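Local coordinates for protein FACT complex subunit SPT16 (Ashbya gossypii, PDB 6A8M) that probably serves, within the FACT complex, as a histone chaperone that destabilises and restores nucleosomes during transcription elongation, and takes part in DNA replication and repair, at residues V74-A79 and K116-L121; A80-L85 and I102-S107; G150-A155 and H159-V164. All blocks are in the same frame, centred on the assembly; numbering follows the deposited sequence.

All three contacts belong to the N-terminal lobe of this peptidase-like region of SPT16, and all reach one six-stranded mixed sheet, illustrating how an alpha/beta lobe is built by laying helices on a common sheet. Contact 2 is nested in the chain loop closed by contact 1; their centres lie 10 Å apart and neighbouring strands 72-77 and 101-106 join them, with Val-75 O and Trp-105 N 2.8 Å apart in a probable hydrogen bond. Contact 3 follows in series at the other end of the sheet, its centre 16 Å from contact 1, which it meets where Val-151 CG1 packs on Phe-118 O. Contacts 2 and 3 do not touch, their nearest atoms being about 10 Å apart.

Contact 1 (V74-A79 and K116-L121); sequences VVITSA and KLFEDL
Ile-76 overlaps two successive residues of helix 113-128, Leu-117 and Phe-118, and buries more surface here than any other residue of the pair of segments. The arrangement is a helix laid on the face of a mixed sheet in the N-terminal lobe of SPT16: strand 74-77 and helix 116-121 run almost antiparallel, at 168°, with their axes 10.6 Å apart at closest approach. The strand presents Val-74 and Ile-76 to the helix, while Val-75 belongs to the other side of the sheet, where it touches Leu-104.

Both branches of Ile-76 take part. CG2 lies anti to the backbone N and meets Leu-117 CD1 at 3.9 Å, the two side chains lying alongside and running in opposite senses. The longer branch, with chi1 at -57° and an extended chi2, carries CD1 in between Leu-117 CB and the rim of the Phe-118 ring, near the ring plane, so the aromatic group is touched at its edge and not over a face. That ring also makes edge-to-face contacts with Phe-144 and Trp-148 of helix 143-158, which brings a second helix to the same cluster.

One turn further along the helix, Leu-121 reaches back to the earlier part of the strand and also touches Leu-65 and Ala-67 of the adjacent strand 64-68. On the outer side of the helix, Lys-116 NZ forms a salt bridge with Asp-120, approaching OD1 on its syn side. The side chains that meet across the contact are all apolar, and at its Val-74 end it consists of Leu-121 CD1 resting 4.1 Å from Val-74 CB.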
loop_
_atom_site.group_PDB
_atom_site.type_symbol
_atom_site.label_atom_id
_atom_site.label_comp_id
_atom_site.label_asym_id
_atom_site.label_seq_id
_atom_site.Cartn_x
_atom_site.Cartn_y
_atom_site.Cartn_z
ATOM N N VAL A 74 -3.663 -18.156 -19.149
ATOM C CA VAL A 74 -2.647 -18.006 -20.185
ATOM C C VAL A 74 -1.671 -16.948 -19.706
ATOM O O VAL A 74 -2.087 -15.857 -19.298
ATOM C CB VAL A 74 -3.263 -17.608 -21.540
ATOM C CG1 VAL A 74 -2.151 -17.368 -22.568
ATOM C CG2 VAL A 74 -4.215 -18.683 -22.028
ATOM N N VAL A 75 -0.382 -17.276 -19.734
ATOM C CA VAL A 75 0.693 -16.325 -19.473
ATOM C C VAL A 75 1.509 -16.210 -20.752
ATOM O O VAL A 75 2.013 -17.219 -21.254
ATOM C CB VAL A 75 1.581 -16.783 -18.305
ATOM C CG1 VAL A 75 2.661 -15.767 -18.024
ATOM C CG2 VAL A 75 0.730 -17.044 -17.072
ATOM N N ILE A 76 1.634 -14.992 -21.278
ATOM C CA ILE A 76 2.502 -14.709 -22.420
ATOM C C ILE A 76 3.711 -13.984 -21.862
ATOM O O ILE A 76 3.577 -12.893 -21.294
ATOM C CB ILE A 76 1.803 -13.853 -23.487
ATOM C CG1 ILE A 76 0.512 -14.515 -23.971
ATOM C CG2 ILE A 76 2.778 -13.532 -24.660
ATOM C CD1 ILE A 76 -0.286 -13.660 -24.947
ATOM N N THR A 77 4.884 -14.590 -21.988
ATOM C CA THR A 77 6.077 -13.998 -21.396
ATOM C C THR A 77 7.305 -14.590 -22.082
ATOM O O THR A 77 7.212 -15.548 -22.850
ATOM C CB THR A 77 6.115 -14.214 -19.878
ATOM O OG1 THR A 77 7.043 -13.296 -19.289
ATOM C CG2 THR A 77 6.516 -15.659 -19.526
ATOM N N SER A 78 8.459 -14.007 -21.787
ATOM C CA SER A 78 9.672 -14.354 -22.513
ATOM C C SER A 78 10.184 -15.733 -22.106
ATOM O O SER A 78 9.807 -16.290 -21.074
ATOM C CB SER A 78 10.758 -13.317 -22.246
ATOM O OG SER A 78 11.143 -13.384 -20.883
ATOM N N ALA A 79 11.091 -16.269 -22.928
ATOM C CA ALA A 79 11.655 -17.579 -22.629
ATOM C C ALA A 79 12.397 -17.568 -21.297
ATOM O O ALA A 79 12.361 -18.553 -20.549
ATOM C CB ALA A 79 12.579 -18.017 -23.766
ATOM N N LYS A 116 0.244 -12.604 -33.162
ATOM C CA LYS A 116 -0.587 -13.781 -33.372
ATOM C C LYS A 116 -1.041 -14.357 -32.042
ATOM O O LYS A 116 -2.195 -14.784 -31.912
ATOM C CB LYS A 116 0.175 -14.827 -34.180
ATOM C CG LYS A 116 -0.645 -16.073 -34.561
ATOM C CD LYS A 116 -1.876 -15.718 -35.379
ATOM C CE LYS A 116 -2.570 -16.958 -35.943
ATOM N NZ LYS A 116 -2.791 -18.018 -34.926
ATOM N N LEU A 117 -0.148 -14.370 -31.045
ATOM C CA LEU A 117 -0.541 -14.812 -29.710
ATOM C C LEU A 117 -1.674 -13.946 -29.172
ATOM O O LEU A 117 -2.658 -14.458 -28.625
ATOM C CB LEU A 117 0.664 -14.787 -28.754
ATOM C CG LEU A 117 1.805 -15.776 -29.028
ATOM C CD1 LEU A 117 2.890 -15.695 -27.951
ATOM C CD2 LEU A 117 1.273 -17.195 -29.142
ATOM N N PHE A 118 -1.564 -12.620 -29.335
ATOM C CA PHE A 118 -2.629 -11.730 -28.879
ATOM C C PHE A 118 -3.933 -12.025 -29.605
ATOM O O PHE A 118 -5.008 -12.007 -28.997
ATOM C CB PHE A 118 -2.243 -10.261 -29.104
ATOM C CG PHE A 118 -1.047 -9.807 -28.319
ATOM C CD1 PHE A 118 -0.701 -10.417 -27.119
ATOM C CD2 PHE A 118 -0.269 -8.751 -28.782
ATOM C CE1 PHE A 118 0.384 -9.996 -26.388
ATOM C CE2 PHE A 118 0.837 -8.312 -28.047
ATOM C CZ PHE A 118 1.161 -8.935 -26.850
ATOM N N GLU A 119 -3.854 -12.289 -30.913
ATOM C CA GLU A 119 -5.051 -12.632 -31.675
ATOM C C GLU A 119 -5.640 -13.953 -31.189
ATOM O O GLU A 119 -6.857 -14.058 -30.989
ATOM C CB GLU A 119 -4.728 -12.685 -33.174
ATOM C CG GLU A 119 -4.470 -11.301 -33.758
ATOM C CD GLU A 119 -3.754 -11.320 -35.102
ATOM O OE1 GLU A 119 -3.310 -12.401 -35.547
ATOM O OE2 GLU A 119 -3.640 -10.237 -35.718
ATOM N N ASP A 120 -4.786 -14.970 -31.001
ATOM C CA ASP A 120 -5.207 -16.234 -30.382
ATOM C C ASP A 120 -5.907 -15.994 -29.052
ATOM O O ASP A 120 -6.959 -16.581 -28.770
ATOM C CB ASP A 120 -4.005 -17.143 -30.134
ATOM C CG ASP A 120 -3.349 -17.627 -31.393
ATOM O OD1 ASP A 120 -3.903 -17.398 -32.491
ATOM O OD2 ASP A 120 -2.259 -18.238 -31.259
ATOM N N LEU A 121 -5.320 -15.144 -28.204
ATOM C CA LEU A 121 -5.898 -14.916 -26.884
ATOM C C LEU A 121 -7.260 -14.237 -26.987
ATOM O O LEU A 121 -8.197 -14.608 -26.272
ATOM C CB LEU A 121 -4.942 -14.094 -26.027
ATOM C CG LEU A 121 -5.567 -13.780 -24.664
ATOM C CD1 LEU A 121 -5.611 -15.031 -23.787
ATOM C CD2 LEU A 121 -4.869 -12.658 -24.009
#

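Contact 2 (A80-L85 and I102-S107); sequences AKTRYL and IELWQS
Leu-104 meets Thr-82 and Leu-85 mainly through one methyl group, CD1, and these three residues account for most of the surface buried between helix segment 80-85 and strand segment 102-107. The contact lies inside a beta-alpha-beta unit, in which helix 79-95 connects strand 72-77 to its parallel neighbour 101-106 and packs back against the sheet. It shows how one leucine can serve two positions almost a helical turn apart.

The chi1 of Leu-104, -53°, sets CG beside the backbone N, and an extended chi2 carries CD1 out to the helix. There it lies 4.1 Å from Thr-82 CG2 and the same distance from Leu-85 CB. The CA atoms of Thr-82 and Leu-104, 7.1 Å apart, are the nearest across the two segments.

Thr-82 is used in two ways. Its methyl, anti to the backbone N, faces the leucine, whereas OG1 is hydrogen-bonded to Ser-78 O, the carbonyl of the N-cap residue; a polar side chain can thus sit in a buried apolar contact with its hydroxyl occupied. Leu-85 meets CD1 of Leu-104 with its CB, while its own CD1 lies near Leu-104 CD2; it also touches Ile-7.

Trp-105 points to the other side of the sheet. Its NE1 donates a nearly straight bond, 162° at the hydrogen, to the anti lone pair of Glu-103 OE2, which lies 2.9 Å away and only 6° from the indole plane; Glu-103 OE1 is salt-bridged to Arg-124. Strand 101-106, at one edge of the sheet, is therefore covered by helix 79-95 through Leu-104 and by helix 113-128 through Trp-105, which packs on Leu-117 and Leu-121.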
loop_
_atom_site.group_PDB
_atom_site.type_symbol
_atom_site.label_atom_id
_atom_site.label_comp_id
_atom_site.label_asym_id
_atom_site.label_seq_id
_atom_site.Cartn_x
_atom_site.Cartn_y
_atom_site.Cartn_z
ATOM N N ALA A 80 13.085 -16.465 -20.989
ATOM C CA ALA A 80 13.828 -16.372 -19.733
ATOM C C ALA A 80 12.892 -16.338 -18.531
ATOM O O ALA A 80 13.159 -16.982 -17.510
ATOM C CB ALA A 80 14.720 -15.134 -19.748
ATOM N N LYS A 81 11.789 -15.594 -18.628
ATOM C CA LYS A 81 10.841 -15.566 -17.520
ATOM C C LYS A 81 10.103 -16.886 -17.395
ATOM O O LYS A 81 9.745 -17.292 -16.281
ATOM C CB LYS A 81 9.850 -14.414 -17.690
ATOM C CG LYS A 81 10.487 -13.046 -17.480
ATOM C CD LYS A 81 9.460 -11.938 -17.483
ATOM C CE LYS A 81 10.125 -10.574 -17.605
ATOM N NZ LYS A 81 10.484 -10.256 -19.008
ATOM N N THR A 82 9.859 -17.554 -18.525
ATOM C CA THR A 82 9.233 -18.868 -18.505
ATOM C C THR A 82 10.045 -19.855 -17.676
ATOM O O THR A 82 9.473 -20.743 -17.028
ATOM C CB THR A 82 9.047 -19.358 -19.946
ATOM O OG1 THR A 82 8.104 -18.506 -20.607
ATOM C CG2 THR A 82 8.518 -20.764 -19.985
ATOM N N ARG A 83 11.370 -19.683 -17.640
ATOM C CA ARG A 83 12.220 -20.572 -16.852
ATOM C C ARG A 83 11.883 -20.521 -15.363
ATOM O O ARG A 83 11.993 -21.543 -14.673
ATOM C CB ARG A 83 13.694 -20.223 -17.078
ATOM N N TYR A 84 11.472 -19.355 -14.845
ATOM C CA TYR A 84 11.101 -19.268 -13.439
ATOM C C TYR A 84 9.779 -19.961 -13.153
ATOM O O TYR A 84 9.499 -20.292 -11.993
ATOM C CB TYR A 84 10.997 -17.811 -12.995
ATOM C CG TYR A 84 12.283 -17.030 -13.090
ATOM C CD1 TYR A 84 13.372 -17.347 -12.290
ATOM C CD2 TYR A 84 12.394 -15.949 -13.961
ATOM C CE1 TYR A 84 14.546 -16.624 -12.369
ATOM C CE2 TYR A 84 13.561 -15.219 -14.049
ATOM C CZ TYR A 84 14.638 -15.562 -13.254
ATOM O OH TYR A 84 15.803 -14.830 -13.340
ATOM N N LEU A 85 8.967 -20.193 -14.188
ATOM C CA LEU A 85 7.602 -20.678 -14.035
ATOM C C LEU A 85 7.384 -22.123 -14.467
ATOM O O LEU A 85 6.452 -22.755 -13.969
ATOM C CB LEU A 85 6.639 -19.790 -14.844
ATOM C CG LEU A 85 6.654 -18.299 -14.524
ATOM C CD1 LEU A 85 5.742 -17.537 -15.490
ATOM C CD2 LEU A 85 6.246 -18.066 -13.066
ATOM N N ILE A 102 -2.859 -24.175 -16.770
ATOM C CA ILE A 102 -2.063 -22.985 -17.070
ATOM C C ILE A 102 -1.254 -23.260 -18.323
ATOM O O ILE A 102 -0.574 -24.287 -18.414
ATOM C CB ILE A 102 -1.132 -22.636 -15.900
ATOM C CG1 ILE A 102 -1.921 -22.355 -14.622
ATOM C CG2 ILE A 102 -0.223 -21.445 -16.253
ATOM C CD1 ILE A 102 -1.015 -22.278 -13.389
ATOM N N GLU A 103 -1.311 -22.340 -19.286
ATOM C CA GLU A 103 -0.503 -22.422 -20.496
ATOM C C GLU A 103 0.502 -21.280 -20.508
ATOM O O GLU A 103 0.126 -20.119 -20.332
ATOM C CB GLU A 103 -1.377 -22.356 -21.752
ATOM C CG GLU A 103 -2.489 -23.367 -21.758
ATOM C CD GLU A 103 -3.298 -23.343 -23.028
ATOM O OE1 GLU A 103 -4.389 -23.951 -23.043
ATOM O OE2 GLU A 103 -2.847 -22.724 -24.011
ATOM N N LEU A 104 1.777 -21.615 -20.703
ATOM C CA LEU A 104 2.828 -20.621 -20.886
ATOM C C LEU A 104 3.067 -20.489 -22.384
ATOM O O LEU A 104 3.587 -21.414 -23.020
ATOM C CB LEU A 104 4.104 -21.041 -20.157
ATOM C CG LEU A 104 3.871 -21.361 -18.686
ATOM C CD1 LEU A 104 5.132 -21.898 -18.016
ATOM C CD2 LEU A 104 3.398 -20.110 -17.991
ATOM N N TRP A 105 2.675 -19.356 -22.950
ATOM C CA TRP A 105 3.002 -19.029 -24.334
ATOM C C TRP A 105 4.269 -18.176 -24.345
ATOM O O TRP A 105 4.304 -17.095 -23.748
ATOM C CB TRP A 105 1.848 -18.278 -24.998
ATOM C CG TRP A 105 0.515 -19.007 -25.033
ATOM C CD1 TRP A 105 0.244 -20.284 -24.607
ATOM C CD2 TRP A 105 -0.723 -18.475 -25.505
ATOM N NE1 TRP A 105 -1.098 -20.576 -24.786
ATOM C CE2 TRP A 105 -1.712 -19.480 -25.336
ATOM C CE3 TRP A 105 -1.101 -17.239 -26.042
ATOM C CZ2 TRP A 105 -3.041 -19.287 -25.708
ATOM C CZ3 TRP A 105 -2.421 -17.052 -26.407
ATOM C CH2 TRP A 105 -3.378 -18.063 -26.232
ATOM N N GLN A 106 5.308 -18.647 -25.030
ATOM C CA GLN A 106 6.581 -17.941 -25.034
ATOM C C GLN A 106 6.515 -16.793 -26.040
ATOM O O GLN A 106 6.224 -17.017 -27.212
ATOM C CB GLN A 106 7.686 -18.928 -25.384
ATOM C CG GLN A 106 9.098 -18.436 -25.264
ATOM C CD GLN A 106 10.089 -19.555 -25.554
ATOM O OE1 GLN A 106 10.682 -19.619 -26.637
ATOM N NE2 GLN A 106 10.253 -20.456 -24.592
ATOM N N SER A 107 6.742 -15.568 -25.578
ATOM C CA SER A 107 6.778 -14.416 -26.466
ATOM C C SER A 107 8.092 -14.386 -27.249
ATOM O O SER A 107 9.028 -15.147 -26.992
ATOM C CB SER A 107 6.614 -13.124 -25.671
ATOM O OG SER A 107 7.762 -12.864 -24.871
#

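Contact 3 (G150-A155 and H159-V164); sequences GVWDTA and HGLNGV
Leu-161 fits against both Trp-152 and Ala-155, and this corner is the close-packed part of the contact. Its CD1 comes within 3.8 Å of Trp-152 CZ3 and 4.0 Å of Ala-155 CB, while CG lies over against the Ala-155 carbonyl oxygen. The leucine approaches the indole at a slant. With chi1 at 174°, the tryptophan swings its six-membered ring towards the strand; the same side chain also touches Val-132 and Leu-134.

These residues join the helix and second strand of a beta-alpha-beta unit, strand 131-134, helix 143-158 and strand 162-165, the last forming an edge of the lobe's mixed sheet.

The His-159 side is partly open to solvent, though still in contact. Here the chain leaves the helix, and His-159 N still donates to Ala-155 O at 2.9 Å, but the bond is bent to 136° and its donor lies 38° out of the carbonyl plane. The imidazole passes that oxygen edge-on without bonding to it: ND1, buried by the contact, has no polar partner in the model. Next to it Gly-160 is exposed. The periphery is looser at Gly-163, also exposed, whose CA stands at the edge of the indole, 4.5 Å from Trp-152 CZ2.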
loop_
_atom_site.group_PDB
_atom_site.type_symbol
_atom_site.label_atom_id
_atom_site.label_comp_id
_atom_site.label_asym_id
_atom_site.label_seq_id
_atom_site.Cartn_x
_atom_site.Cartn_y
_atom_site.Cartn_z
ATOM N N GLY A 150 -3.602 -2.405 -29.745
ATOM C CA GLY A 150 -4.194 -2.413 -31.072
ATOM C C GLY A 150 -5.123 -3.593 -31.293
ATOM O O GLY A 150 -6.190 -3.458 -31.903
ATOM N N VAL A 151 -4.718 -4.769 -30.821
ATOM C CA VAL A 151 -5.557 -5.954 -30.945
ATOM C C VAL A 151 -6.818 -5.791 -30.116
ATOM O O VAL A 151 -7.929 -6.077 -30.576
ATOM C CB VAL A 151 -4.770 -7.207 -30.524
ATOM C CG1 VAL A 151 -5.709 -8.408 -30.400
ATOM C CG2 VAL A 151 -3.661 -7.497 -31.539
ATOM N N TRP A 152 -6.661 -5.315 -28.883
ATOM C CA TRP A 152 -7.799 -5.188 -27.984
ATOM C C TRP A 152 -8.812 -4.185 -28.524
ATOM O O TRP A 152 -10.015 -4.461 -28.560
ATOM C CB TRP A 152 -7.326 -4.774 -26.592
ATOM C CG TRP A 152 -8.488 -4.509 -25.692
ATOM C CD1 TRP A 152 -8.923 -3.303 -25.260
ATOM C CD2 TRP A 152 -9.398 -5.479 -25.167
ATOM N NE1 TRP A 152 -10.036 -3.456 -24.458
ATOM C CE2 TRP A 152 -10.356 -4.783 -24.402
ATOM C CE3 TRP A 152 -9.503 -6.867 -25.276
ATOM C CZ2 TRP A 152 -11.398 -5.424 -23.749
ATOM C CZ3 TRP A 152 -10.546 -7.510 -24.607
ATOM C CH2 TRP A 152 -11.474 -6.780 -23.853
ATOM N N ASP A 153 -8.338 -3.006 -28.940
ATOM C CA ASP A 153 -9.251 -1.963 -29.402
ATOM C C ASP A 153 -10.160 -2.481 -30.502
ATOM O O ASP A 153 -11.378 -2.266 -30.465
ATOM C CB ASP A 153 -8.458 -0.747 -29.881
ATOM C CG ASP A 153 -7.877 0.062 -28.729
ATOM O OD1 ASP A 153 -8.274 -0.161 -27.559
ATOM O OD2 ASP A 153 -7.020 0.931 -28.996
ATOM N N THR A 154 -9.588 -3.208 -31.458
ATOM C CA THR A 154 -10.386 -3.791 -32.532
ATOM C C THR A 154 -11.346 -4.862 -32.023
ATOM O O THR A 154 -12.504 -4.909 -32.447
ATOM C CB THR A 154 -9.464 -4.363 -33.593
ATOM O OG1 THR A 154 -8.838 -3.271 -34.275
ATOM C CG2 THR A 154 -10.261 -5.198 -34.605
ATOM N N ALA A 155 -10.887 -5.753 -31.144
ATOM C CA ALA A 155 -11.802 -6.773 -30.640
ATOM C C ALA A 155 -13.008 -6.142 -29.958
ATOM O O ALA A 155 -14.116 -6.686 -30.030
ATOM C CB ALA A 155 -11.080 -7.722 -29.683
ATOM N N HIS A 159 -15.804 -7.508 -32.290
ATOM C CA HIS A 159 -16.823 -8.160 -31.482
ATOM C C HIS A 159 -17.397 -7.138 -30.504
ATOM O O HIS A 159 -17.018 -5.966 -30.516
ATOM C CB HIS A 159 -16.228 -9.394 -30.811
ATOM C CG HIS A 159 -15.340 -10.185 -31.725
ATOM N ND1 HIS A 159 -14.042 -9.814 -32.005
ATOM C CD2 HIS A 159 -15.578 -11.297 -32.459
ATOM C CE1 HIS A 159 -13.511 -10.677 -32.854
ATOM N NE2 HIS A 159 -14.422 -11.587 -33.146
ATOM N N GLY A 160 -18.346 -7.567 -29.674
ATOM C CA GLY A 160 -19.054 -6.624 -28.822
ATOM C C GLY A 160 -18.583 -6.569 -27.377
ATOM O O GLY A 160 -19.402 -6.462 -26.457
ATOM N N LEU A 161 -17.268 -6.610 -27.170
ATOM C CA LEU A 161 -16.700 -6.775 -25.833
ATOM C C LEU A 161 -16.788 -5.486 -25.023
ATOM O O LEU A 161 -16.481 -4.400 -25.523
ATOM C CB LEU A 161 -15.236 -7.215 -25.929
ATOM C CG LEU A 161 -14.939 -8.477 -26.746
ATOM C CD1 LEU A 161 -13.458 -8.824 -26.714
ATOM C CD2 LEU A 161 -15.774 -9.656 -26.261
ATOM N N ASN A 162 -17.204 -5.612 -23.762
ATOM C CA ASN A 162 -17.195 -4.493 -22.829
ATOM C C ASN A 162 -16.143 -4.759 -21.762
ATOM O O ASN A 162 -16.207 -5.773 -21.056
ATOM C CB ASN A 162 -18.572 -4.245 -22.198
ATOM C CG ASN A 162 -19.204 -5.498 -21.604
ATOM O OD1 ASN A 162 -19.585 -6.419 -22.328
ATOM N ND2 ASN A 162 -19.371 -5.510 -20.282
ATOM N N GLY A 163 -15.164 -3.862 -21.676
ATOM C CA GLY A 163 -14.201 -3.921 -20.591
ATOM C C GLY A 163 -14.834 -3.524 -19.270
ATOM O O GLY A 163 -15.616 -2.574 -19.183
ATOM N N VAL A 164 -14.494 -4.268 -18.226
ATOM C CA VAL A 164 -15.110 -4.106 -16.918
ATOM C C VAL A 164 -13.989 -3.868 -15.921
ATOM O O VAL A 164 -13.116 -4.723 -15.768
ATOM C CB VAL A 164 -15.936 -5.340 -16.528
ATOM C CG1 VAL A 164 -16.341 -5.264 -15.079
ATOM C CG2 VAL A 164 -17.172 -5.478 -17.450
#